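Local coordinates for SGNH hydrolase-type esterase domain-containing protein (Slackia heliotrinireducens DSM 20476, PDB 4S1P) that is probably an SGNH-family (GDSL-like) hydrolase, perhaps an esterase or lipase, whose natural substrate is not established, at residues Lys95-Trp107 with Phe134-Val148. Numbering follows the deposited sequence. Where two conformers were deposited one is given.
Sequences KAAGAQPVIYGTW and FAQAAADSGALLADV
Strands 100-105 and 144-147 pair in parallel at one margin of the SGNH hydrolase sheet. They are joined by a beta-alpha-beta crossover through helix 123-141, whose last turns lie antiparallel to strand 100-105. Five backbone bonds zip the pair: Leu144 N to Pro101 O, Ile103 N to Leu144 O, Ala146 N to Ile103 O, Gly105 N to Ala146 O and Val148 N to Gly105 O. The shortest of them is Ile103 N to Leu144 O, 2.7 Å.

Ile103 packs between sheet and helix. Its CG1 is anti to the carbonyl carbon (chi1 -68°), and the branch carries CD1 to the helix backbone, 3.6 Å from Ala138 N. The other branch, CG2, sits anti to the backbone N. It presses on Leu145 CD1 at 3.5 Å, tight for two carbons, and also meets Phe134 CD1. Gly105 presents its CA to the Phe134 ring face, 3.8 Å from the centroid, a CH-pi contact. Phe134 CE2 also comes within 3.4 Å of Thr106 O.

At the start of the strand, Gln100 NE2 makes two bonds in its amide plane. One is nearly straight (172°), on a lone pair of Pro101 O. The other reaches Gly142 O at 3.1 Å. Nearby, Lys95 NZ bonds Ser141 O at 2.8 Å from above the carbonyl plane and also pairs with Glu92.

Val148 closes the far end. Its CG1 meets the Trp107 ring at the edge, 3.8 Å from CZ3, while CG2 touches Tyr104 CE1. Trp107 lies near the putative Ser12-His167-Asp164 triad.

The contact divides in two: apolar carbons pack between strand and helix, while Lys95 and Gln100 hold carbonyls at the end of helix 123-141. Pro101 O takes both Gln100 NE2 and Leu144 N, which ties the fixed amide to the ladder.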
loop_
_atom_site.group_PDB
_atom_site.type_symbol
_atom_site.label_atom_id
_atom_site.label_comp_id
_atom_site.label_asym_id
_atom_site.label_seq_id
_atom_site.Cartn_x
_atom_site.Cartn_y
_atom_site.Cartn_z
ATOM N N LYS A 95 2.043 10.493 12.222
ATOM C CA LYS A 95 2.226 11.931 12.426
ATOM C C LYS A 95 2.681 12.231 13.849
ATOM O O LYS A 95 3.540 13.103 14.051
ATOM C CB LYS A 95 0.948 12.689 12.089
ATOM C CG LYS A 95 0.593 12.681 10.622
ATOM C CD LYS A 95 -0.642 13.458 10.178
ATOM C CE LYS A 95 -1.943 12.887 10.652
ATOM N NZ LYS A 95 -3.097 13.729 10.185
ATOM N N ALA A 96 2.121 11.522 14.828
ATOM C CA ALA A 96 2.497 11.714 16.221
ATOM C C ALA A 96 3.949 11.365 16.458
ATOM O O ALA A 96 4.601 11.971 17.318
ATOM C CB ALA A 96 1.613 10.883 17.127
ATOM N N ALA A 97 4.459 10.405 15.679
ATOM C CA ALA A 97 5.885 10.057 15.692
ATOM C C ALA A 97 6.781 10.937 14.815
ATOM O O ALA A 97 7.973 10.683 14.731
ATOM C CB ALA A 97 6.088 8.610 15.291
ATOM N N GLY A 98 6.225 11.947 14.152
ATOM C CA GLY A 98 6.991 12.837 13.297
ATOM C C GLY A 98 7.266 12.337 11.896
ATOM O O GLY A 98 8.066 12.945 11.175
ATOM N N ALA A 99 6.511 11.329 11.463
ATOM C CA ALA A 99 6.658 10.760 10.138
ATOM C C ALA A 99 5.476 11.209 9.268
ATOM O O ALA A 99 4.367 11.427 9.744
ATOM C CB ALA A 99 6.696 9.237 10.201
ATOM N N GLN A 100 5.707 11.265 7.969
ATOM C CA GLN A 100 4.662 11.549 7.007
ATOM C C GLN A 100 4.005 10.240 6.507
ATOM O O GLN A 100 4.690 9.397 5.945
ATOM C CB GLN A 100 5.234 12.306 5.811
ATOM C CG GLN A 100 4.234 12.509 4.697
ATOM C CD GLN A 100 3.050 13.388 5.047
ATOM O OE1 GLN A 100 3.224 14.545 5.451
ATOM N NE2 GLN A 100 1.831 12.868 4.857
ATOM N N PRO A 101 2.700 10.068 6.729
ATOM C CA PRO A 101 2.036 8.875 6.200
ATOM C C PRO A 101 1.865 8.954 4.686
ATOM O O PRO A 101 1.646 10.026 4.120
ATOM C CB PRO A 101 0.696 8.853 6.932
ATOM C CG PRO A 101 0.470 10.245 7.406
ATOM C CD PRO A 101 1.822 10.875 7.598
ATOM N N VAL A 102 1.968 7.782 4.051
ATOM C CA VAL A 102 1.860 7.638 2.601
ATOM C C VAL A 102 0.939 6.464 2.313
ATOM O O VAL A 102 1.167 5.383 2.846
ATOM C CB VAL A 102 3.248 7.384 1.956
ATOM C CG1 VAL A 102 3.146 7.135 0.467
ATOM C CG2 VAL A 102 4.185 8.555 2.233
ATOM N N ILE A 103 -0.072 6.673 1.475
ATOM C CA ILE A 103 -0.912 5.591 1.048
ATOM C C ILE A 103 -0.306 4.973 -0.216
ATOM O O ILE A 103 -0.094 5.673 -1.211
ATOM C CB ILE A 103 -2.343 6.073 0.750
ATOM C CG1 ILE A 103 -3.034 6.497 2.053
ATOM C CG2 ILE A 103 -3.143 5.014 -0.008
ATOM C CD1 ILE A 103 -4.223 7.383 1.811
ATOM N N TYR A 104 -0.049 3.665 -0.185
ATOM C CA TYR A 104 0.348 2.914 -1.390
ATOM C C TYR A 104 -0.997 2.546 -2.038
ATOM O O TYR A 104 -1.658 1.571 -1.644
ATOM C CB TYR A 104 1.197 1.732 -0.982
ATOM C CG TYR A 104 1.583 0.710 -2.065
ATOM C CD1 TYR A 104 1.226 0.833 -3.411
ATOM C CD2 TYR A 104 2.324 -0.384 -1.706
ATOM C CE1 TYR A 104 1.552 -0.172 -4.341
ATOM C CE2 TYR A 104 2.650 -1.379 -2.597
ATOM C CZ TYR A 104 2.282 -1.271 -3.922
ATOM O OH TYR A 104 2.578 -2.276 -4.809
ATOM N N GLY A 105 -1.439 3.387 -2.975
ATOM C CA GLY A 105 -2.714 3.152 -3.645
ATOM C C GLY A 105 -2.482 2.029 -4.652
ATOM O O GLY A 105 -1.616 2.121 -5.507
ATOM N N THR A 106 -3.232 0.967 -4.550
ATOM C CA THR A 106 -3.123 -0.139 -5.473
ATOM C C THR A 106 -4.273 -0.097 -6.512
ATOM O O THR A 106 -5.051 0.849 -6.613
ATOM C CB THR A 106 -3.080 -1.475 -4.705
ATOM O OG1 THR A 106 -4.343 -1.713 -4.043
ATOM C CG2 THR A 106 -1.942 -1.508 -3.656
ATOM N N TRP A 107 -4.322 -1.153 -7.301
ATOM C CA TRP A 107 -5.044 -1.184 -8.557
ATOM C C TRP A 107 -6.267 -2.102 -8.452
ATOM O O TRP A 107 -6.271 -3.060 -7.673
ATOM C CB TRP A 107 -4.086 -1.685 -9.670
ATOM C CG TRP A 107 -3.315 -2.858 -9.226
ATOM C CD1 TRP A 107 -3.717 -4.156 -9.253
ATOM C CD2 TRP A 107 -2.021 -2.849 -8.621
ATOM N NE1 TRP A 107 -2.765 -4.960 -8.690
ATOM C CE2 TRP A 107 -1.713 -4.177 -8.284
ATOM C CE3 TRP A 107 -1.102 -1.833 -8.280
ATOM C CZ2 TRP A 107 -0.527 -4.525 -7.656
ATOM C CZ3 TRP A 107 0.063 -2.191 -7.649
ATOM C CH2 TRP A 107 0.341 -3.514 -7.338
ATOM N N PHE A 134 -9.212 5.527 -1.764
ATOM C CA PHE A 134 -7.919 6.150 -1.579
ATOM C C PHE A 134 -8.003 7.667 -1.534
ATOM O O PHE A 134 -7.309 8.304 -0.740
ATOM C CB PHE A 134 -6.955 5.713 -2.691
ATOM C CG PHE A 134 -6.664 4.212 -2.677
ATOM C CD1 PHE A 134 -6.322 3.560 -1.493
ATOM C CD2 PHE A 134 -6.710 3.475 -3.842
ATOM C CE1 PHE A 134 -6.058 2.218 -1.471
ATOM C CE2 PHE A 134 -6.420 2.107 -3.820
ATOM C CZ PHE A 134 -6.109 1.496 -2.637
ATOM N N ALA A 135 -8.856 8.239 -2.373
ATOM C CA ALA A 135 -8.981 9.693 -2.395
ATOM C C ALA A 135 -9.517 10.212 -1.064
ATOM O O ALA A 135 -9.020 11.217 -0.509
ATOM C CB ALA A 135 -9.889 10.104 -3.537
ATOM N N GLN A 136 -10.536 9.534 -0.533
ATOM C CA GLN A 136 -11.126 9.952 0.718
ATOM C C GLN A 136 -10.141 9.761 1.881
ATOM O O GLN A 136 -10.025 10.613 2.759
ATOM C CB GLN A 136 -12.424 9.209 0.996
ATOM C CG GLN A 136 -13.220 9.876 2.118
ATOM C CD GLN A 136 -13.651 11.310 1.766
ATOM O OE1 GLN A 136 -14.301 11.537 0.744
ATOM N NE2 GLN A 136 -13.281 12.277 2.607
ATOM N N ALA A 137 -9.371 8.669 1.859
ATOM C CA ALA A 137 -8.444 8.407 2.955
ATOM C C ALA A 137 -7.281 9.401 2.934
ATOM O O ALA A 137 -6.859 9.882 4.004
ATOM C CB ALA A 137 -7.969 6.961 2.888
ATOM N N ALA A 138 -6.853 9.786 1.733
ATOM C CA ALA A 138 -5.774 10.762 1.603
ATOM C C ALA A 138 -6.263 12.090 2.163
ATOM O O ALA A 138 -5.543 12.742 2.925
ATOM C CB ALA A 138 -5.307 10.912 0.156
ATOM N N ALA A 139 -7.479 12.488 1.798
ATOM C CA ALA A 139 -8.007 13.786 2.232
ATOM C C ALA A 139 -8.231 13.835 3.741
ATOM O O ALA A 139 -7.899 14.837 4.397
ATOM C CB ALA A 139 -9.290 14.069 1.509
ATOM N N ASP A 140 -8.830 12.771 4.284
ATOM C CA ASP A 140 -9.160 12.742 5.689
ATOM C C ASP A 140 -7.961 12.696 6.606
ATOM O O ASP A 140 -7.993 13.289 7.684
ATOM C CB ASP A 140 -10.059 11.557 6.003
ATOM C CG ASP A 140 -11.484 11.715 5.444
ATOM O OD1 ASP A 140 -11.852 12.799 4.905
ATOM O OD2 ASP A 140 -12.251 10.726 5.528
ATOM N N SER A 141 -6.916 11.992 6.173
ATOM C CA SER A 141 -5.746 11.689 6.996
ATOM C C SER A 141 -4.586 12.654 6.792
ATOM O O SER A 141 -3.673 12.739 7.609
ATOM C CB SER A 141 -5.242 10.280 6.637
ATOM O OG SER A 141 -4.685 10.256 5.319
ATOM N N GLY A 142 -4.582 13.328 5.654
ATOM C CA GLY A 142 -3.426 14.099 5.244
ATOM C C GLY A 142 -2.276 13.268 4.748
ATOM O O GLY A 142 -1.157 13.755 4.650
ATOM N N ALA A 143 -2.535 12.024 4.405
ATOM C CA ALA A 143 -1.480 11.167 3.857
ATOM C C ALA A 143 -1.231 11.509 2.399
ATOM O O ALA A 143 -2.159 11.875 1.666
ATOM C CB ALA A 143 -1.878 9.707 4.012
ATOM N N LEU A 144 0.018 11.368 1.968
ATOM C CA LEU A 144 0.327 11.511 0.584
ATOM C C LEU A 144 -0.164 10.256 -0.146
ATOM O O LEU A 144 -0.051 9.173 0.359
ATOM C CB LEU A 144 1.839 11.601 0.392
ATOM C CG LEU A 144 2.534 12.720 1.130
ATOM C CD1 LEU A 144 4.031 12.644 0.847
ATOM C CD2 LEU A 144 1.919 14.051 0.684
ATOM N N LEU A 145 -0.710 10.407 -1.331
ATOM C CA LEU A 145 -1.192 9.266 -2.109
ATOM C C LEU A 145 -0.214 8.932 -3.206
ATOM O O LEU A 145 0.026 9.760 -4.094
ATOM C CB LEU A 145 -2.562 9.538 -2.728
ATOM C CG LEU A 145 -3.111 8.401 -3.585
ATOM C CD1 LEU A 145 -3.292 7.108 -2.806
ATOM C CD2 LEU A 145 -4.440 8.797 -4.213
ATOM N N ALA A 146 0.312 7.713 -3.158
ATOM C CA ALA A 146 1.059 7.145 -4.281
ATOM C C ALA A 146 0.049 6.356 -5.114
ATOM O O ALA A 146 -0.314 5.245 -4.725
ATOM C CB ALA A 146 2.182 6.272 -3.752
ATOM N N ASP A 147 -0.456 6.976 -6.193
ATOM C CA ASP A 147 -1.554 6.434 -6.964
ATOM C C ASP A 147 -0.996 5.513 -8.019
ATOM O O ASP A 147 -0.710 5.934 -9.126
ATOM C CB ASP A 147 -2.351 7.587 -7.557
ATOM C CG ASP A 147 -3.597 7.157 -8.317
ATOM O OD1 ASP A 147 -3.767 5.946 -8.553
ATOM O OD2 ASP A 147 -4.411 8.031 -8.700
ATOM N N VAL A 148 -0.863 4.234 -7.687
ATOM C CA VAL A 148 -0.323 3.296 -8.655
ATOM C C VAL A 148 -1.408 2.849 -9.649
ATOM O O VAL A 148 -1.106 2.420 -10.762
ATOM C CB VAL A 148 0.408 2.124 -7.963
ATOM C CG1 VAL A 148 1.107 1.241 -8.999
ATOM C CG2 VAL A 148 1.433 2.647 -6.945
#